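Local atomic coordinates of acyl-CoA dehydrogenase (Mycobacterium thermoresistibile, PDB entry 3NF4), a protein that probably catalyses the flavin-dependent alpha,beta-dehydrogenation of acyl-CoA thioesters, using a bound flavin-adenine dinucleotide. Residues L64-E69 against V100-S105; S105-V110 against V189-V194; C149-T154 against Y158-S163; T177-T182 against L240-S245. All blocks are in the same frame, centred on the assembly; numbering follows the deposited sequence.

Contact 1: L64-E69 against V100-S105; sequences LPQPEE and VHSLSS
In the helical N-terminal domain of the acyl-CoA dehydrogenase fold, Pro65 and Gln66, from the loop between helices 52-57 and 77-88, rest on Ser102 of helix 92-104 and on Ser105, which follows close behind it in the chain. The approach is light: the CA atoms of Pro65 and Ser102 are 8.2 Å apart, and only side chains bridge the gap. CG of the Pro65 ring lies 4.1 Å from OG of Ser102, a carbon-to-hydroxyl van der Waals contact. Gln66 bends at chi2 (87°), which carries the end of its side chain across to Ser102 and Ser105. Ser102 holds OG beside its own backbone N (chi1 -81°), and that hydroxyl is hydrogen-bonded to Tyr80 OH of helix 77-88, the helix on which Pro65 also packs. Ser105 turns OG back along the chain, in a weak hydrogen bond of 3.5 Å to Ser102 O, while Ser104 OG bonds to His101 O at 2.9 Å. The two serine hydroxyls facing the loop thus have partners of their own, Ser102 OG in Tyr80 and Ser105 OG weakly in Ser102 O, and the Pro65 ring adds a van der Waals contact.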
loop_
_atom_site.group_PDB
_atom_site.type_symbol
_atom_site.label_atom_id
_atom_site.label_comp_id
_atom_site.label_asym_id
_atom_site.label_seq_id
_atom_site.Cartn_x
_atom_site.Cartn_y
_atom_site.Cartn_z
ATOM N N LEU A 64 20.455 9.933 30.513
ATOM C CA LEU A 64 20.849 8.542 30.448
ATOM C C LEU A 64 22.050 8.227 29.555
ATOM O O LEU A 64 22.973 7.554 30.013
ATOM C CB LEU A 64 19.651 7.665 30.095
ATOM C CG LEU A 64 18.636 7.505 31.227
ATOM C CD1 LEU A 64 17.476 6.659 30.776
ATOM C CD2 LEU A 64 19.288 6.914 32.527
ATOM N N PRO A 65 22.051 8.703 28.291
ATOM C CA PRO A 65 23.082 8.180 27.371
ATOM C C PRO A 65 24.482 8.773 27.510
ATOM O O PRO A 65 25.437 8.188 27.001
ATOM C CB PRO A 65 22.512 8.502 25.974
ATOM C CG PRO A 65 21.639 9.685 26.181
ATOM C CD PRO A 65 21.108 9.614 27.598
ATOM N N GLN A 66 24.605 9.920 28.174
ATOM C CA GLN A 66 25.896 10.640 28.248
ATOM C C GLN A 66 26.900 10.066 29.280
ATOM O O GLN A 66 26.505 9.384 30.231
ATOM C CB GLN A 66 25.683 12.149 28.468
ATOM C CG GLN A 66 24.985 12.866 27.319
ATOM C CD GLN A 66 23.470 12.818 27.431
ATOM O OE1 GLN A 66 22.925 12.548 28.509
ATOM N NE2 GLN A 66 22.776 13.080 26.310
ATOM N N PRO A 67 28.201 10.337 29.080
ATOM C CA PRO A 67 29.228 9.751 29.943
ATOM C C PRO A 67 29.145 10.198 31.406
ATOM O O PRO A 67 28.820 11.357 31.708
ATOM C CB PRO A 67 30.540 10.224 29.300
ATOM C CG PRO A 67 30.172 10.602 27.893
ATOM C CD PRO A 67 28.804 11.165 28.018
ATOM N N GLU A 68 29.417 9.256 32.298
ATOM C CA GLU A 68 29.370 9.509 33.727
ATOM C C GLU A 68 30.369 10.562 34.201
ATOM O O GLU A 68 30.080 11.264 35.154
ATOM C CB GLU A 68 29.573 8.215 34.513
ATOM C CG GLU A 68 28.490 7.170 34.293
ATOM C CD GLU A 68 28.753 5.896 35.079
ATOM O OE1 GLU A 68 28.906 5.991 36.323
ATOM O OE2 GLU A 68 28.804 4.803 34.457
ATOM N N GLU A 69 31.521 10.682 33.534
ATOM C CA GLU A 69 32.551 11.661 33.931
ATOM C C GLU A 69 32.052 13.098 33.843
ATOM O O GLU A 69 32.680 14.017 34.385
ATOM C CB GLU A 69 33.833 11.510 33.102
ATOM C CG GLU A 69 33.804 12.222 31.745
ATOM C CD GLU A 69 35.060 11.985 30.915
ATOM O OE1 GLU A 69 36.183 12.265 31.408
ATOM O OE2 GLU A 69 34.911 11.522 29.756
ATOM N N VAL A 100 14.799 16.050 22.415
ATOM C CA VAL A 100 15.410 17.328 22.078
ATOM C C VAL A 100 16.512 17.729 23.080
ATOM O O VAL A 100 17.577 18.233 22.682
ATOM C CB VAL A 100 14.324 18.435 21.899
ATOM C CG1 VAL A 100 14.931 19.855 21.941
ATOM C CG2 VAL A 100 13.540 18.190 20.586
ATOM N N HIS A 101 16.287 17.458 24.365
ATOM C CA HIS A 101 17.275 17.802 25.387
ATOM C C HIS A 101 18.644 17.129 25.154
ATOM O O HIS A 101 19.696 17.773 25.326
ATOM C CB HIS A 101 16.740 17.479 26.770
ATOM C CG HIS A 101 17.704 17.766 27.870
ATOM N ND1 HIS A 101 17.936 19.041 28.342
ATOM C CD2 HIS A 101 18.488 16.942 28.609
ATOM C CE1 HIS A 101 18.824 18.993 29.321
ATOM N NE2 HIS A 101 19.175 17.731 29.503
ATOM N N SER A 102 18.615 15.852 24.759
ATOM C CA SER A 102 19.801 15.099 24.351
ATOM C C SER A 102 20.520 15.719 23.164
ATOM O O SER A 102 21.732 15.896 23.202
ATOM C CB SER A 102 19.415 13.663 23.986
ATOM O OG SER A 102 19.278 12.869 25.153
ATOM N N LEU A 103 19.789 16.021 22.094
ATOM C CA LEU A 103 20.376 16.750 20.978
ATOM C C LEU A 103 20.954 18.116 21.373
ATOM O O LEU A 103 21.962 18.536 20.813
ATOM C CB LEU A 103 19.352 16.968 19.866
ATOM C CG LEU A 103 19.206 15.972 18.721
ATOM C CD1 LEU A 103 19.184 14.529 19.223
ATOM C CD2 LEU A 103 17.924 16.306 17.944
ATOM N N SER A 104 20.308 18.811 22.300
ATOM C CA SER A 104 20.757 20.156 22.682
ATOM C C SER A 104 22.138 20.160 23.357
ATOM O O SER A 104 22.909 21.103 23.196
ATOM C CB SER A 104 19.703 20.903 23.521
ATOM O OG SER A 104 19.832 20.619 24.907
ATOM N N SER A 105 22.481 19.086 24.060
ATOM C CA SER A 105 23.826 19.014 24.646
ATOM C C SER A 105 24.911 18.448 23.706
ATOM O O SER A 105 26.089 18.433 24.058
ATOM C CB SER A 105 23.799 18.277 25.996
ATOM O OG SER A 105 23.792 16.874 25.838
#

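Contact 2: S105-V110 against V189-V194; sequences SHPLLV and VSCFLV
Pro107 and Leu108, on the first turn of helix 106-111, pack side by side onto Cys191 and Leu193 of strand 189-195, a helix-on-sheet contact that joins the helical N-terminal domain to the beta-sheet middle domain. Cys191 and Leu193 are two apart along the strand and point to the same side of it, so each meets one of the two consecutive helix residues. SG of Cys191, trans to the backbone N (chi1 -177°), reaches across to Pro107 CB at 3.9 Å. At the other pair the leucines meet methyl to methyl, Leu108 CD2 lying 4.4 Å from Leu193 CD2. All four side chains are buried, and no hydrogen bond crosses between the segments.

A second shell packs round these groups. Pro107 and Cys191 both also touch Ile242 of helix 239-245, while Thr177 and Phe179 of the neighbouring strand 175-181 lie against Pro107 and Cys191 respectively. Around the leucine pair, helix 114-124 supplies Gln116 to Leu108 and Trp120 to Leu193. Farther out, His106 NE2 is hydrogen-bonded to Ser245 OG, a polar tie between the short helices 106-111 and 239-245. The strand sends Phe192 to its other side, where that ring packs edge-to-face with Tyr158. Back at the centre, the sulfur faces the CB-CG edge of the proline ring: Cys191 SG is 4.2 Å from Pro107 CG, close to its spacing from CB, but 5.7 Å from Pro107 CD.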
loop_
_atom_site.group_PDB
_atom_site.type_symbol
_atom_site.label_atom_id
_atom_site.label_comp_id
_atom_site.label_asym_id
_atom_site.label_seq_id
_atom_site.Cartn_x
_atom_site.Cartn_y
_atom_site.Cartn_z
ATOM N N SER A 105 22.481 19.086 24.060
ATOM C CA SER A 105 23.826 19.014 24.646
ATOM C C SER A 105 24.911 18.448 23.706
ATOM O O SER A 105 26.089 18.433 24.058
ATOM C CB SER A 105 23.799 18.277 25.996
ATOM O OG SER A 105 23.792 16.874 25.838
ATOM N N HIS A 106 24.522 18.018 22.509
ATOM C CA HIS A 106 25.438 17.246 21.633
ATOM C C HIS A 106 26.635 18.019 21.015
ATOM O O HIS A 106 27.750 17.494 21.002
ATOM C CB HIS A 106 24.642 16.449 20.567
ATOM C CG HIS A 106 25.469 15.933 19.424
ATOM N ND1 HIS A 106 25.851 14.614 19.315
ATOM C CD2 HIS A 106 25.955 16.554 18.320
ATOM C CE1 HIS A 106 26.548 14.447 18.203
ATOM N NE2 HIS A 106 26.632 15.611 17.585
ATOM N N PRO A 107 26.412 19.242 20.490
ATOM C CA PRO A 107 27.541 20.034 19.979
ATOM C C PRO A 107 28.655 20.335 21.011
ATOM O O PRO A 107 29.828 20.314 20.654
ATOM C CB PRO A 107 26.882 21.346 19.542
ATOM C CG PRO A 107 25.517 20.986 19.262
ATOM C CD PRO A 107 25.141 19.942 20.268
ATOM N N LEU A 108 28.295 20.615 22.258
ATOM C CA LEU A 108 29.301 20.932 23.275
ATOM C C LEU A 108 30.107 19.681 23.638
ATOM O O LEU A 108 31.337 19.745 23.750
ATOM C CB LEU A 108 28.664 21.569 24.525
ATOM C CG LEU A 108 29.505 21.919 25.759
ATOM C CD1 LEU A 108 30.752 22.757 25.410
ATOM C CD2 LEU A 108 28.668 22.641 26.843
ATOM N N LEU A 109 29.406 18.554 23.781
ATOM C CA LEU A 109 30.017 17.301 24.172
ATOM C C LEU A 109 31.024 16.755 23.157
ATOM O O LEU A 109 32.037 16.173 23.555
ATOM C CB LEU A 109 28.946 16.253 24.464
ATOM C CG LEU A 109 29.467 14.849 24.803
ATOM C CD1 LEU A 109 29.947 14.748 26.253
ATOM C CD2 LEU A 109 28.411 13.785 24.495
ATOM N N VAL A 110 30.761 16.928 21.860
ATOM C CA VAL A 110 31.635 16.344 20.832
ATOM C C VAL A 110 32.641 17.346 20.234
ATOM O O VAL A 110 33.716 16.949 19.775
ATOM C CB VAL A 110 30.825 15.588 19.724
ATOM C CG1 VAL A 110 31.724 15.152 18.567
ATOM C CG2 VAL A 110 30.112 14.375 20.313
ATOM N N VAL A 189 28.838 28.961 8.229
ATOM C CA VAL A 189 27.910 28.760 9.366
ATOM C C VAL A 189 28.631 28.380 10.677
ATOM O O VAL A 189 29.598 27.624 10.660
ATOM C CB VAL A 189 26.807 27.692 9.016
ATOM C CG1 VAL A 189 25.785 27.555 10.126
ATOM C CG2 VAL A 189 26.100 28.047 7.706
ATOM N N SER A 190 28.149 28.901 11.807
ATOM C CA SER A 190 28.740 28.616 13.121
ATOM C C SER A 190 27.679 28.274 14.166
ATOM O O SER A 190 26.520 28.674 14.032
ATOM C CB SER A 190 29.590 29.809 13.622
ATOM O OG SER A 190 30.761 30.012 12.837
ATOM N N CYS A 191 28.110 27.559 15.205
ATOM C CA CYS A 191 27.282 27.127 16.329
ATOM C C CYS A 191 27.522 27.952 17.626
ATOM O O CYS A 191 28.652 28.334 17.918
ATOM C CB CYS A 191 27.548 25.642 16.575
ATOM S SG CYS A 191 26.569 24.872 17.877
ATOM N N PHE A 192 26.454 28.207 18.393
ATOM C CA PHE A 192 26.497 29.039 19.609
ATOM C C PHE A 192 25.689 28.471 20.768
ATOM O O PHE A 192 24.563 28.011 20.573
ATOM C CB PHE A 192 25.955 30.452 19.321
ATOM C CG PHE A 192 26.838 31.271 18.446
ATOM C CD1 PHE A 192 27.878 32.014 18.991
ATOM C CD2 PHE A 192 26.645 31.290 17.074
ATOM C CE1 PHE A 192 28.716 32.761 18.181
ATOM C CE2 PHE A 192 27.471 32.033 16.254
ATOM C CZ PHE A 192 28.511 32.774 16.808
ATOM N N LEU A 193 26.246 28.528 21.976
ATOM C CA LEU A 193 25.483 28.206 23.184
ATOM C C LEU A 193 24.928 29.495 23.799
ATOM O O LEU A 193 25.678 30.329 24.330
ATOM C CB LEU A 193 26.304 27.376 24.180
ATOM C CG LEU A 193 25.609 26.942 25.482
ATOM C CD1 LEU A 193 24.577 25.849 25.251
ATOM C CD2 LEU A 193 26.619 26.470 26.527
ATOM N N VAL A 194 23.607 29.645 23.708
ATOM C CA VAL A 194 22.889 30.876 24.061
ATOM C C VAL A 194 22.121 30.668 25.364
ATOM O O VAL A 194 21.279 29.779 25.433
ATOM C CB VAL A 194 21.879 31.269 22.944
ATOM C CG1 VAL A 194 21.043 32.483 23.344
ATOM C CG2 VAL A 194 22.593 31.508 21.619
#

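Contact 3: C149-T154 against Y158-S163; sequences CAATPT and YVINGS
Strands 150-154 and 157-168 form an antiparallel beta hairpin, their local axes 4.4 Å apart at the closest and 156° between their directions, with Ala150-Asn161 and Thr152-Val159 as hydrogen-bonded pairs and Ala151-Ile160 and Pro153-Tyr158 as non-hydrogen-bonded ones. The bond from Val159 N to Thr152 O, at 2.7 Å and 174° at the hydrogen, is nearly straight. Asn161 N reaches Ala150 O in the carbonyl plane at 2.8 Å, whereas Ala150 N comes to Asn161 O from above that carbonyl's plane.

On one face Thr152 and Val159 lie side by side, Thr152 CG2 3.5 Å from Val159 CG1. Thr154 crosses Val159 at about a right angle, its CG2 3.9 Å from Val159 CB. On the opposite face Ala151 CB packs loosely on Ile160 CG1, and Pro153 CB approaches Tyr158 CE1 at 4.2 Å. The tyrosine hydroxyl bonds to Arg232 and Glu236. At the far end, Cys149 SG is trans to its backbone N (chi1 -162°), which lays it over Gly162, 3.8 Å from Gly162 C; the backbone angles there would press any side chain against the preceding carbonyl O.

Ala151, Ile160 and Tyr158 are buried, while Thr152 and Pro153, toward the turn, are exposed. Backbone bonding within the hairpin therefore sets its register, and further backbone bonds to strand 217-228 and to Arg181, together with apolar packing, join it to the rest of the middle domain.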
loop_
_atom_site.group_PDB
_atom_site.type_symbol
_atom_site.label_atom_id
_atom_site.label_comp_id
_atom_site.label_asym_id
_atom_site.label_seq_id
_atom_site.Cartn_x
_atom_site.Cartn_y
_atom_site.Cartn_z
ATOM N N CYS A 149 19.868 33.878 9.522
ATOM C CA CYS A 149 20.091 34.570 10.790
ATOM C C CYS A 149 21.570 34.986 10.843
ATOM O O CYS A 149 22.470 34.156 10.660
ATOM C CB CYS A 149 19.719 33.683 11.988
ATOM S SG CYS A 149 19.441 34.565 13.588
ATOM N N ALA A 150 21.808 36.278 11.049
ATOM C CA ALA A 150 23.163 36.818 10.944
ATOM C C ALA A 150 23.891 36.932 12.286
ATOM O O ALA A 150 23.361 37.476 13.248
ATOM C CB ALA A 150 23.146 38.164 10.201
ATOM N N ALA A 151 25.096 36.378 12.341
ATOM C CA ALA A 151 26.019 36.615 13.456
ATOM C C ALA A 151 27.297 37.276 12.935
ATOM O O ALA A 151 28.131 36.636 12.292
ATOM C CB ALA A 151 26.342 35.328 14.179
ATOM N N THR A 152 27.431 38.570 13.202
ATOM C CA THR A 152 28.554 39.345 12.679
ATOM C C THR A 152 29.568 39.729 13.776
ATOM O O THR A 152 29.178 40.188 14.855
ATOM C CB THR A 152 28.079 40.545 11.784
ATOM O OG1 THR A 152 29.092 41.552 11.744
ATOM C CG2 THR A 152 26.756 41.158 12.278
ATOM N N PRO A 153 30.877 39.510 13.507
ATOM C CA PRO A 153 31.924 39.604 14.538
ATOM C C PRO A 153 32.141 41.021 15.052
ATOM O O PRO A 153 32.142 41.977 14.271
ATOM C CB PRO A 153 33.182 39.106 13.812
ATOM C CG PRO A 153 32.941 39.454 12.380
ATOM C CD PRO A 153 31.454 39.229 12.176
ATOM N N THR A 154 32.292 41.134 16.367
ATOM C CA THR A 154 32.611 42.399 17.031
ATOM C C THR A 154 33.878 42.211 17.865
ATOM O O THR A 154 34.457 41.113 17.878
ATOM C CB THR A 154 31.454 42.883 17.955
ATOM O OG1 THR A 154 31.353 42.031 19.109
ATOM C CG2 THR A 154 30.108 42.932 17.204
ATOM N N TYR A 158 30.323 38.529 19.103
ATOM C CA TYR A 158 29.512 38.595 17.893
ATOM C C TYR A 158 28.250 39.381 18.166
ATOM O O TYR A 158 27.797 39.461 19.312
ATOM C CB TYR A 158 29.130 37.187 17.410
ATOM C CG TYR A 158 30.288 36.309 17.005
ATOM C CD1 TYR A 158 30.702 36.240 15.679
ATOM C CD2 TYR A 158 30.971 35.545 17.950
ATOM C CE1 TYR A 158 31.769 35.437 15.302
ATOM C CE2 TYR A 158 32.038 34.744 17.581
ATOM C CZ TYR A 158 32.429 34.696 16.256
ATOM O OH TYR A 158 33.483 33.899 15.887
ATOM N N VAL A 159 27.681 39.958 17.111
ATOM C CA VAL A 159 26.332 40.516 17.197
ATOM C C VAL A 159 25.357 39.757 16.289
ATOM O O VAL A 159 25.611 39.580 15.091
ATOM C CB VAL A 159 26.294 42.073 17.007
ATOM C CG1 VAL A 159 26.454 42.486 15.547
ATOM C CG2 VAL A 159 25.014 42.648 17.603
ATOM N N ILE A 160 24.260 39.289 16.886
ATOM C CA ILE A 160 23.267 38.454 16.193
ATOM C C ILE A 160 22.003 39.253 15.809
ATOM O O ILE A 160 21.301 39.778 16.685
ATOM C CB ILE A 160 22.840 37.235 17.057
ATOM C CG1 ILE A 160 24.048 36.480 17.616
ATOM C CG2 ILE A 160 21.938 36.279 16.249
ATOM C CD1 ILE A 160 23.716 35.677 18.854
ATOM N N ASN A 161 21.714 39.331 14.509
ATOM C CA ASN A 161 20.458 39.914 14.035
ATOM C C ASN A 161 19.656 38.947 13.146
ATOM O O ASN A 161 20.106 38.566 12.054
ATOM C CB ASN A 161 20.698 41.250 13.316
ATOM C CG ASN A 161 21.361 42.302 14.220
ATOM O OD1 ASN A 161 20.710 42.913 15.080
ATOM N ND2 ASN A 161 22.668 42.507 14.028
ATOM N N GLY A 162 18.479 38.537 13.627
ATOM C CA GLY A 162 17.539 37.771 12.788
ATOM C C GLY A 162 16.484 36.915 13.465
ATOM O O GLY A 162 16.237 37.035 14.669
ATOM N N SER A 163 15.895 36.034 12.661
ATOM C CA SER A 163 14.736 35.215 13.024
ATOM C C SER A 163 14.997 33.702 12.905
ATOM O O SER A 163 15.689 33.259 11.979
ATOM C CB SER A 163 13.562 35.555 12.089
ATOM O OG SER A 163 12.950 36.788 12.406
#

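Contact 4: T177-T182 against L240-S245; sequences TLFART and LQIAFS
The ring of Phe179, projecting from strand 175-181, meets Ala243 and Ile242 on helix 239-245 with its outer corner. CE1 carries most of the contact: it lies 3.9 Å from Ala243 CB and 4.0 Å from Ala243 N, while the adjacent CZ is 4.0 Å from the same CB. The alanine methyl comes to the ring obliquely. Ile242 arrives differently, with its CG2 branch at the ring edge and near the ring plane, 4.3 Å from CE1. One methyl thus touches the ring rim from the plane and the other at a slant, so the aromatic corner rests against two successive residues of the helix. In Phe179, CG sits beside the backbone N (chi1 -65°) and the ring is turned by chi2 -89°, which swings this corner out to the helix.

The contact is apolar and buried. Leu135 from a loop touches both Phe179 and Ala243, and Ile242 and Ser245 touch Phe111 of helix 106-111. The strand has its own polar ties: the carbonyl of Phe179 receives a hydrogen bond from Lys164 NZ, and Thr177 OG1 is bonded to Ser104 O.

The Phe179 side chain is about 7 Å from the bound flavin-adenine dinucleotide. The arrangement belongs to the junction of the middle beta domain with the C-terminal helical region, the interdomain neighbourhood in which acyl-CoA dehydrogenases hold their flavin.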
loop_
_atom_site.group_PDB
_atom_site.type_symbol
_atom_site.label_atom_id
_atom_site.label_comp_id
_atom_site.label_asym_id
_atom_site.label_seq_id
_atom_site.Cartn_x
_atom_site.Cartn_y
_atom_site.Cartn_z
ATOM N N THR A 177 20.821 25.847 21.768
ATOM C CA THR A 177 21.849 25.613 20.778
ATOM C C THR A 177 21.430 26.279 19.464
ATOM O O THR A 177 20.480 25.831 18.820
ATOM C CB THR A 177 22.111 24.102 20.614
ATOM O OG1 THR A 177 22.719 23.600 21.810
ATOM C CG2 THR A 177 23.039 23.821 19.466
ATOM N N LEU A 178 22.160 27.331 19.074
ATOM C CA LEU A 178 21.858 28.175 17.911
ATOM C C LEU A 178 22.777 27.950 16.702
ATOM O O LEU A 178 23.975 27.692 16.867
ATOM C CB LEU A 178 21.958 29.647 18.332
ATOM C CG LEU A 178 21.769 30.771 17.301
ATOM C CD1 LEU A 178 20.335 30.785 16.680
ATOM C CD2 LEU A 178 22.144 32.133 17.907
ATOM N N PHE A 179 22.225 28.087 15.492
ATOM C CA PHE A 179 23.024 28.090 14.257
ATOM C C PHE A 179 22.824 29.389 13.477
ATOM O O PHE A 179 21.713 29.671 13.046
ATOM C CB PHE A 179 22.697 26.868 13.384
ATOM C CG PHE A 179 23.082 25.550 14.018
ATOM C CD1 PHE A 179 24.356 25.013 13.824
ATOM C CD2 PHE A 179 22.186 24.856 14.826
ATOM C CE1 PHE A 179 24.727 23.795 14.425
ATOM C CE2 PHE A 179 22.545 23.647 15.422
ATOM C CZ PHE A 179 23.819 23.117 15.221
ATOM N N ALA A 180 23.887 30.187 13.318
ATOM C CA ALA A 180 23.793 31.473 12.582
ATOM C C ALA A 180 24.910 31.709 11.568
ATOM O O ALA A 180 25.969 31.088 11.651
ATOM C CB ALA A 180 23.689 32.653 13.540
ATOM N N ARG A 181 24.649 32.609 10.617
ATOM C CA ARG A 181 25.548 32.860 9.483
ATOM C C ARG A 181 26.667 33.879 9.769
ATOM O O ARG A 181 26.408 34.999 10.199
ATOM C CB ARG A 181 24.744 33.272 8.243
ATOM C CG ARG A 181 25.583 33.388 6.966
ATOM C CD ARG A 181 24.748 33.372 5.672
ATOM N NE ARG A 181 24.157 32.063 5.350
ATOM C CZ ARG A 181 24.830 31.000 4.899
ATOM N NH1 ARG A 181 26.151 31.044 4.721
ATOM N NH2 ARG A 181 24.174 29.874 4.632
ATOM N N THR A 182 27.909 33.464 9.521
ATOM C CA THR A 182 29.098 34.303 9.711
ATOM C C THR A 182 29.751 34.708 8.382
ATOM O O THR A 182 30.467 35.711 8.326
ATOM C CB THR A 182 30.152 33.605 10.604
ATOM O OG1 THR A 182 30.371 32.266 10.139
ATOM C CG2 THR A 182 29.692 33.560 12.056
ATOM N N LEU A 240 27.823 23.659 9.869
ATOM C CA LEU A 240 27.092 22.665 9.078
ATOM C C LEU A 240 27.592 21.256 9.344
ATOM O O LEU A 240 26.801 20.308 9.301
ATOM C CB LEU A 240 27.108 22.972 7.577
ATOM C CG LEU A 240 26.198 24.102 7.056
ATOM C CD1 LEU A 240 26.463 24.361 5.577
ATOM C CD2 LEU A 240 24.698 23.886 7.299
ATOM N N GLN A 241 28.889 21.129 9.643
ATOM C CA GLN A 241 29.471 19.847 10.057
ATOM C C GLN A 241 28.958 19.411 11.435
ATOM O O GLN A 241 28.730 18.217 11.678
ATOM C CB GLN A 241 31.013 19.892 10.021
ATOM C CG GLN A 241 31.720 18.609 10.529
ATOM C CD GLN A 241 33.247 18.749 10.664
ATOM O OE1 GLN A 241 33.815 19.857 10.616
ATOM N NE2 GLN A 241 33.915 17.614 10.849
ATOM N N ILE A 242 28.774 20.377 12.332
ATOM C CA ILE A 242 28.170 20.082 13.631
ATOM C C ILE A 242 26.703 19.614 13.495
ATOM O O ILE A 242 26.312 18.601 14.086
ATOM C CB ILE A 242 28.280 21.268 14.611
ATOM C CG1 ILE A 242 29.750 21.584 14.896
ATOM C CG2 ILE A 242 27.559 20.956 15.914
ATOM C CD1 ILE A 242 29.974 22.750 15.885
ATOM N N ALA A 243 25.914 20.347 12.716
ATOM C CA ALA A 243 24.498 20.015 12.540
ATOM C C ALA A 243 24.320 18.668 11.858
ATOM O O ALA A 243 23.410 17.924 12.200
ATOM C CB ALA A 243 23.761 21.103 11.770
ATOM N N PHE A 244 25.209 18.366 10.912
ATOM C CA PHE A 244 25.194 17.109 10.158
ATOM C C PHE A 244 25.454 15.913 11.066
ATOM O O PHE A 244 24.849 14.844 10.864
ATOM C CB PHE A 244 26.215 17.154 9.010
ATOM C CG PHE A 244 26.253 15.900 8.157
ATOM C CD1 PHE A 244 25.317 15.705 7.120
ATOM C CD2 PHE A 244 27.235 14.921 8.369
ATOM C CE1 PHE A 244 25.346 14.558 6.333
ATOM C CE2 PHE A 244 27.273 13.756 7.581
ATOM C CZ PHE A 244 26.328 13.579 6.558
ATOM N N SER A 245 26.314 16.101 12.075
ATOM C CA SER A 245 26.755 15.006 12.949
ATOM C C SER A 245 25.702 14.594 13.948
ATOM O O SER A 245 25.774 13.509 14.499
ATOM C CB SER A 245 28.068 15.367 13.683
ATOM O OG SER A 245 27.844 15.999 14.938
#

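Following the chain from the N terminus, contact 1 first closes a loop of about thirty residues within the helical N-terminal domain, and Ser105 then passes straight into contact 2. Contact 2 closes a longer loop, from helix 106-111 to strand 189-195. Contact 3, the hairpin, is nested inside that loop. Contact 4 starts on strand 175-181, also within it, but ends on helix 239-245 beyond it, so contacts 2 and 4 cross. Strands 175-181 and 189-195 are neighbours in one sheet, which places contacts 2 and 4 about 8 Å apart between centres. Backbone bonds from Cys149 and Ala151 to Arg181 tie the hairpin to strand 175-181.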